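Side-chain contacts in exopolyphosphatase (Cytophaga hutchinsonii, PDB 3MDQ), which probably hydrolyses inorganic polyphosphate from the chain ends, releasing phosphate, as an exopolyphosphatase of the Ppx/GppA family: residues I9-T13 / N14-L18; T80-S83 / A84-G88; N90-V93 / L94-R97. One frame throughout, in Å; residues are numbered along the deposited sequence. Where two conformers were deposited one is given.

Contact 1 (I9-T13 / N14-L18). With SO4 (sulfate ion), chain D; SO4 (sulfate ion), chain E.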
loop_
_atom_site.group_PDB
_atom_site.type_symbol
_atom_site.label_atom_id
_atom_site.label_comp_id
_atom_site.label_asym_id
_atom_site.label_seq_id
_atom_site.Cartn_x
_atom_site.Cartn_y
_atom_site.Cartn_z
ATOM N N ILE A 9 12.476 -5.887 -0.913
ATOM C CA ILE A 9 12.203 -4.919 0.153
ATOM C C ILE A 9 11.372 -3.778 -0.470
ATOM O O ILE A 9 11.752 -3.202 -1.487
ATOM C CB ILE A 9 13.481 -4.342 0.794
ATOM C CG1 ILE A 9 14.281 -5.449 1.464
ATOM C CG2 ILE A 9 13.124 -3.188 1.780
ATOM C CD1 ILE A 9 15.730 -5.078 1.843
ATOM N N ASP A 10 10.248 -3.479 0.167
ATOM C CA ASP A 10 9.394 -2.338 -0.165
ATOM C C ASP A 10 9.623 -1.330 0.928
ATOM O O ASP A 10 9.174 -1.526 2.073
ATOM C CB ASP A 10 7.916 -2.819 -0.224
ATOM C CG ASP A 10 6.908 -1.713 -0.336
ATOM O OD1 ASP A 10 7.239 -0.507 -0.438
ATOM O OD2 ASP A 10 5.710 -2.076 -0.304
HETATM N N MSE A 11 10.257 -0.216 0.573
HETATM C CA MSE A 11 10.491 0.884 1.545
HETATM C C MSE A 11 9.334 1.854 1.508
HETATM O O MSE A 11 9.446 2.927 0.946
HETATM C CB MSE A 11 11.783 1.628 1.245
HETATM C CG MSE A 11 12.979 0.769 1.435
HETATM SE SE MSE A 11 14.645 1.647 0.874
HETATM C CE MSE A 11 14.650 3.150 2.093
ATOM N N GLY A 12 8.241 1.463 2.121
ATOM C CA GLY A 12 7.026 2.284 2.130
ATOM C C GLY A 12 7.126 3.455 3.080
ATOM O O GLY A 12 8.013 3.543 3.912
ATOM N N THR A 13 6.201 4.389 2.940
ATOM C CA THR A 13 6.225 5.607 3.723
ATOM C C THR A 13 6.019 5.324 5.220
ATOM O O THR A 13 6.673 5.915 6.067
ATOM C CB THR A 13 5.137 6.584 3.177
ATOM O OG1 THR A 13 5.449 6.900 1.817
ATOM C CG2 THR A 13 4.999 7.849 4.032
ATOM N N ASN A 14 5.099 4.433 5.570
ATOM C CA ASN A 14 4.869 4.067 6.943
ATOM C C ASN A 14 5.603 2.789 7.327
ATOM O O ASN A 14 6.229 2.712 8.387
ATOM C CB ASN A 14 3.374 3.898 7.206
ATOM C CG ASN A 14 2.630 5.192 7.188
ATOM O OD1 ASN A 14 3.184 6.282 7.074
ATOM N ND2 ASN A 14 1.316 5.074 7.252
ATOM N N THR A 15 5.450 1.766 6.498
ATOM C CA THR A 15 5.866 0.422 6.822
ATOM C C THR A 15 6.813 -0.104 5.770
ATOM O O THR A 15 6.599 0.079 4.564
ATOM C CB THR A 15 4.629 -0.482 6.880
ATOM O OG1 THR A 15 3.721 0.068 7.865
ATOM C CG2 THR A 15 5.007 -1.959 7.215
ATOM N N PHE A 16 7.926 -0.721 6.217
ATOM C CA PHE A 16 8.841 -1.397 5.300
ATOM C C PHE A 16 8.479 -2.873 5.316
ATOM O O PHE A 16 8.168 -3.404 6.362
ATOM C CB PHE A 16 10.324 -1.277 5.743
ATOM C CG PHE A 16 10.991 0.045 5.451
ATOM C CD1 PHE A 16 10.287 1.182 5.165
ATOM C CD2 PHE A 16 12.374 0.177 5.527
ATOM C CE1 PHE A 16 10.924 2.380 4.891
ATOM C CE2 PHE A 16 12.993 1.387 5.291
ATOM C CZ PHE A 16 12.254 2.502 4.986
ATOM N N HIS A 17 8.579 -3.515 4.150
ATOM C CA HIS A 17 8.263 -4.945 4.011
ATOM C C HIS A 17 9.425 -5.692 3.442
ATOM O O HIS A 17 10.135 -5.185 2.548
ATOM C CB HIS A 17 7.074 -5.135 3.062
ATOM C CG HIS A 17 5.819 -4.497 3.551
ATOM N ND1 HIS A 17 4.917 -5.163 4.355
ATOM C CD2 HIS A 17 5.336 -3.242 3.394
ATOM C CE1 HIS A 17 3.919 -4.338 4.657
ATOM N NE2 HIS A 17 4.146 -3.172 4.085
ATOM N N LEU A 18 9.595 -6.934 3.897
ATOM C CA LEU A 18 10.590 -7.849 3.400
ATOM C C LEU A 18 9.889 -9.152 3.006
ATOM O O LEU A 18 9.250 -9.772 3.819
ATOM C CB LEU A 18 11.656 -8.179 4.453
ATOM C CG LEU A 18 12.662 -9.275 4.094
ATOM C CD1 LEU A 18 13.563 -8.950 2.858
ATOM C CD2 LEU A 18 13.555 -9.547 5.334
HETATM S S SO4 D . 3.416 4.158 0.556
HETATM O O1 SO4 D . 2.645 5.355 0.148
HETATM O O2 SO4 D . 3.248 3.881 2.018
HETATM O O3 SO4 D . 2.930 3.008 -0.227
HETATM O O4 SO4 D . 4.743 4.522 0.084
HETATM S S SO4 E . 0.493 1.384 6.452
HETATM O O1 SO4 E . 0.451 2.332 7.613
HETATM O O2 SO4 E . 0.944 1.939 5.202
HETATM O O3 SO4 E . -0.918 0.956 6.185
HETATM O O4 SO4 E . 1.304 0.188 6.734
#
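The F16 side chain leaves with CG beside its backbone N (chi1 -78°), and M11, a selenomethionine, does the same. The two side chains lie side by side and point the same way. M11 CA sits over one face of the F16 ring, 3.9 Å from its centroid and 22° off the normal, a CH-pi contact. The bend at the third torsion of M11 brings CE back to F16 CZ, 3.8 Å away. SE stands obliquely to the ring, a Met-aromatic contact. At the ring edge, in its plane, G12 O approaches F16 CE1 at 3.3 Å. A58, T61 and F65 of helix 52-71 touch the F16 side chain. A leucine in place of F16 would probably leave M11 without its aromatic face and open a gap toward that helix. Beside M11 and F16, I9 CG1 touches L18 CD1. D10 and H17 lie on the other face of the sheet and form the hydrogen-bonded pair, with D10 N to H17 O and H17 N to D10 O both 2.9 Å. Their carboxylate and imidazole planes are 33° apart. At the turn, T13 N reaches both O2 and O4 of one sulfate, and T13 OG1 also binds O4. A second sulfate is held by N14 ND2 through O1, at 2.9 Å, and by T15 OG1 through O4, at 2.7 Å. The sulfates, probably from the crystallisation liquor, may mark phosphate sites. In the actin-like ATPase fold this N-terminal beta hairpin is one of the phosphate-binding loops, and the same role is likely here.

Contact 2 (T80-S83 / A84-G88)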
loop_
_atom_site.group_PDB
_atom_site.type_symbol
_atom_site.label_atom_id
_atom_site.label_comp_id
_atom_site.label_asym_id
_atom_site.label_seq_id
_atom_site.Cartn_x
_atom_site.Cartn_y
_atom_site.Cartn_z
ATOM N N THR A 80 13.005 -1.318 -3.340
ATOM C CA THR A 80 12.411 -0.223 -4.063
ATOM C C THR A 80 12.151 0.907 -3.066
ATOM O O THR A 80 11.848 0.681 -1.906
ATOM C CB THR A 80 11.092 -0.613 -4.746
ATOM O OG1 THR A 80 10.165 -1.071 -3.751
ATOM C CG2 THR A 80 11.306 -1.709 -5.814
ATOM N N GLY A 81 12.344 2.122 -3.511
ATOM C CA GLY A 81 11.948 3.309 -2.758
ATOM C C GLY A 81 10.801 3.985 -3.503
ATOM O O GLY A 81 10.904 4.221 -4.704
ATOM N N THR A 82 9.733 4.332 -2.786
ATOM C CA THR A 82 8.518 4.881 -3.422
ATOM C C THR A 82 8.223 6.304 -2.891
ATOM O O THR A 82 9.147 7.122 -2.877
ATOM C CB THR A 82 7.356 3.929 -3.258
ATOM O OG1 THR A 82 7.170 3.583 -1.864
ATOM C CG2 THR A 82 7.614 2.658 -4.151
ATOM N N SER A 83 6.975 6.649 -2.559
ATOM C CA SER A 83 6.589 8.064 -2.366
ATOM C C SER A 83 7.532 8.878 -1.438
ATOM O O SER A 83 7.984 9.961 -1.809
ATOM C CB SER A 83 5.181 8.122 -1.794
ATOM O OG SER A 83 4.782 9.469 -1.619
ATOM N N ALA A 84 7.747 8.434 -0.214
ATOM C CA ALA A 84 8.543 9.239 0.709
ATOM C C ALA A 84 9.998 9.374 0.220
ATOM O O ALA A 84 10.633 10.400 0.398
ATOM C CB ALA A 84 8.527 8.668 2.119
ATOM N N VAL A 85 10.513 8.340 -0.415
ATOM C CA VAL A 85 11.889 8.370 -0.923
ATOM C C VAL A 85 11.977 9.285 -2.136
ATOM O O VAL A 85 12.772 10.254 -2.177
ATOM C CB VAL A 85 12.386 6.969 -1.258
ATOM C CG1 VAL A 85 13.784 7.015 -1.906
ATOM C CG2 VAL A 85 12.410 6.046 -0.013
ATOM N N ARG A 86 11.123 9.101 -3.128
ATOM C CA ARG A 86 11.227 9.936 -4.322
ATOM C C ARG A 86 10.894 11.431 -4.071
ATOM O O ARG A 86 11.415 12.296 -4.781
ATOM C CB ARG A 86 10.398 9.367 -5.486
ATOM C CG ARG A 86 8.949 9.438 -5.331
ATOM C CD ARG A 86 8.211 8.739 -6.516
ATOM N NE ARG A 86 6.820 8.600 -6.159
ATOM C CZ ARG A 86 6.161 7.464 -5.965
ATOM N NH1 ARG A 86 6.715 6.296 -6.180
ATOM N NH2 ARG A 86 4.899 7.510 -5.549
ATOM N N SER A 87 10.054 11.688 -3.067
ATOM C CA SER A 87 9.572 12.996 -2.726
ATOM C C SER A 87 10.590 13.822 -1.936
ATOM O O SER A 87 10.590 15.054 -2.005
ATOM C CB SER A 87 8.307 12.824 -1.867
ATOM O OG SER A 87 7.652 14.051 -1.703
ATOM N N GLY A 88 11.439 13.139 -1.168
ATOM C CA GLY A 88 12.352 13.782 -0.231
ATOM C C GLY A 88 13.542 14.419 -0.889
ATOM O O GLY A 88 14.259 13.791 -1.715
HETATM O O HOH W 1 8.475 5.392 0.125
#
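R86 N bonds to T82 O at 2.8 Å, almost straight at 178°. One residue on, S87 N bonds to S83 O at 3.0 Å, more bent at 142°. These two bonds close the first helical turn after the strand. The R86 side chain folds back over that turn. Its CG stands between the backbone N and the carbonyl carbon (chi1 70°), and the chain is then extended to NE. The guanidinium lies flat over the backbone, with S83 N 3.5 Å from its plane, over its centre, and T82 C on the same face nearer the rim. Its charge is met from outside. NH1 forms a salt bridge to E114 and a hydrogen bond to I109 O, and NH2 forms a salt bridge to E160. These bonds probably fix the rotation of the group. On the strand side, V85 CG2 packs on G81 CA at 3.9 Å, where G81 has no side chain. A water joins T82 OG1, at 3.0 Å, to A84 N, which it meets only weakly. T82 OG1 also makes a weak bond to a sulfate. T82 holds the N-cap position of helix 83-87, without a capping bond from its side chain. The segment is a strand-to-helix turn in the N-terminal domain of the actin-like fold, beside a bound sulfate that may mark a phosphate site.

Contact 3 (N90-V93 / L94-R97)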
loop_
_atom_site.group_PDB
_atom_site.type_symbol
_atom_site.label_atom_id
_atom_site.label_comp_id
_atom_site.label_asym_id
_atom_site.label_seq_id
_atom_site.Cartn_x
_atom_site.Cartn_y
_atom_site.Cartn_z
ATOM N N ASN A 90 16.248 15.212 0.305
ATOM C CA ASN A 90 17.463 14.598 0.793
ATOM C C ASN A 90 17.476 13.079 0.630
ATOM O O ASN A 90 18.217 12.395 1.297
ATOM C CB ASN A 90 17.721 14.978 2.249
ATOM C CG ASN A 90 16.599 14.549 3.233
ATOM O OD1 ASN A 90 15.468 14.324 2.842
ATOM N ND2 ASN A 90 16.932 14.497 4.513
ATOM N N LYS A 91 16.702 12.554 -0.305
ATOM C CA LYS A 91 16.733 11.108 -0.563
ATOM C C LYS A 91 18.115 10.512 -0.791
ATOM O O LYS A 91 18.383 9.389 -0.376
ATOM C CB LYS A 91 15.843 10.749 -1.719
ATOM C CG LYS A 91 16.312 11.174 -3.077
ATOM C CD LYS A 91 15.358 10.698 -4.232
ATOM C CE LYS A 91 15.880 11.059 -5.632
ATOM N NZ LYS A 91 16.022 12.524 -5.870
ATOM N N GLN A 92 19.011 11.228 -1.451
ATOM C CA GLN A 92 20.302 10.653 -1.759
ATOM C C GLN A 92 21.120 10.455 -0.485
ATOM O O GLN A 92 21.987 9.594 -0.460
ATOM C CB GLN A 92 21.108 11.511 -2.730
ATOM C CG GLN A 92 22.243 10.745 -3.432
ATOM C CD GLN A 92 21.703 9.614 -4.281
ATOM O OE1 GLN A 92 20.728 9.809 -5.026
ATOM N NE2 GLN A 92 22.291 8.441 -4.165
ATOM N N VAL A 93 20.899 11.273 0.543
ATOM C CA VAL A 93 21.590 11.037 1.812
ATOM C C VAL A 93 21.210 9.646 2.343
ATOM O O VAL A 93 22.079 8.861 2.750
ATOM C CB VAL A 93 21.210 12.113 2.871
ATOM C CG1 VAL A 93 21.721 11.741 4.262
ATOM C CG2 VAL A 93 21.744 13.516 2.431
ATOM N N LEU A 94 19.912 9.373 2.387
ATOM C CA LEU A 94 19.401 8.065 2.842
ATOM C C LEU A 94 19.903 6.909 1.967
ATOM O O LEU A 94 20.359 5.884 2.496
ATOM C CB LEU A 94 17.875 8.065 2.937
ATOM C CG LEU A 94 17.240 6.723 3.366
ATOM C CD1 LEU A 94 17.796 6.289 4.728
ATOM C CD2 LEU A 94 15.659 6.844 3.405
ATOM N N ILE A 95 19.846 7.075 0.645
ATOM C CA ILE A 95 20.272 6.045 -0.288
ATOM C C ILE A 95 21.751 5.727 -0.089
ATOM O O ILE A 95 22.138 4.576 -0.038
ATOM C CB ILE A 95 19.968 6.502 -1.719
ATOM C CG1 ILE A 95 18.450 6.525 -1.936
ATOM C CG2 ILE A 95 20.634 5.585 -2.781
ATOM C CD1 ILE A 95 18.036 7.170 -3.246
ATOM N N ASP A 96 22.565 6.751 0.096
ATOM C CA ASP A 96 24.015 6.545 0.241
ATOM C C ASP A 96 24.330 5.896 1.603
ATOM O O ASP A 96 25.219 5.038 1.708
ATOM C CB ASP A 96 24.765 7.852 0.096
ATOM C CG ASP A 96 24.791 8.359 -1.343
ATOM O OD1 ASP A 96 24.308 7.660 -2.277
ATOM O OD2 ASP A 96 25.284 9.489 -1.544
ATOM N N ARG A 97 23.592 6.297 2.641
ATOM C CA ARG A 97 23.770 5.674 3.975
ATOM C C ARG A 97 23.408 4.190 3.914
ATOM O O ARG A 97 24.102 3.362 4.492
ATOM C CB ARG A 97 22.995 6.411 5.072
ATOM C CG ARG A 97 23.525 7.803 5.403
ATOM C CD ARG A 97 22.696 8.496 6.488
ATOM N NE ARG A 97 23.076 9.890 6.743
ATOM C CZ ARG A 97 22.400 10.717 7.567
ATOM N NH1 ARG A 97 21.347 10.296 8.210
ATOM N NH2 ARG A 97 22.788 11.964 7.706
#
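One face of the R97 guanidinium is covered by V93 CG1, 3.2 Å above the plane and offset toward the rim. The nearest atom of the group is NE, 3.4 Å from V93 CG1. The two side chains lie side by side and point the same way. R97 CG stands beside the backbone N (chi1 -69°), and the chain runs extended to NE. This carries the guanidinium along V93. The charged end goes on to helix 52-71, where NH1 forms a salt bridge with E52 and M55 touches both V93 and R97. The second pair of flat groups is the Q92 amide and the D96 carboxylate, whose planes are 56° apart. Q92 NE2 gives a hydrogen bond to D96 OD1 at 2.9 Å, with an angle of 164°. The acceptor lies close to the amide plane, but the donor meets OD1 from above the carboxylate plane. Both pairs are i to i+4 contacts on the first turns of helix 91-102, following the backbone bonds I95 N to K91 O, D96 N to Q92 O and R97 N to V93 O. This helix belongs to the N-terminal actin-like domain and flanks its sheet. Q92 bends at its second torsion, which swings the amide toward D96. On the way NE2 passes I95 CG2 at 3.6 Å. I95 also covers the backbone, its CG1 lying 3.3 Å from K91 O. Beyond the helix, I95 packs on V106 and V108 of strand 106-108.

Contacts 1 and 2 are buried, while contact 3 lies mostly at the surface, its centre about 22 Å from the centre of the chain. Contacts 1 and 2 share one sheet, in which strands 5-11 and 76-81 are neighbours. I9 O and T80 N, 2.9 Å apart, probably form a hydrogen bond between them. Contact 3 belongs to the next helix along the chain from contact 2, and V85 and R86 pack against K91. M11 of contact 1 reaches L94 of contact 3. The chemistry follows depth: aromatic packing and anion binding in the hairpin, an arginine salt-bridged to two acids in contact 2, and one amide-carboxylate bond and one methyl-on-guanidinium contact on the outer helix.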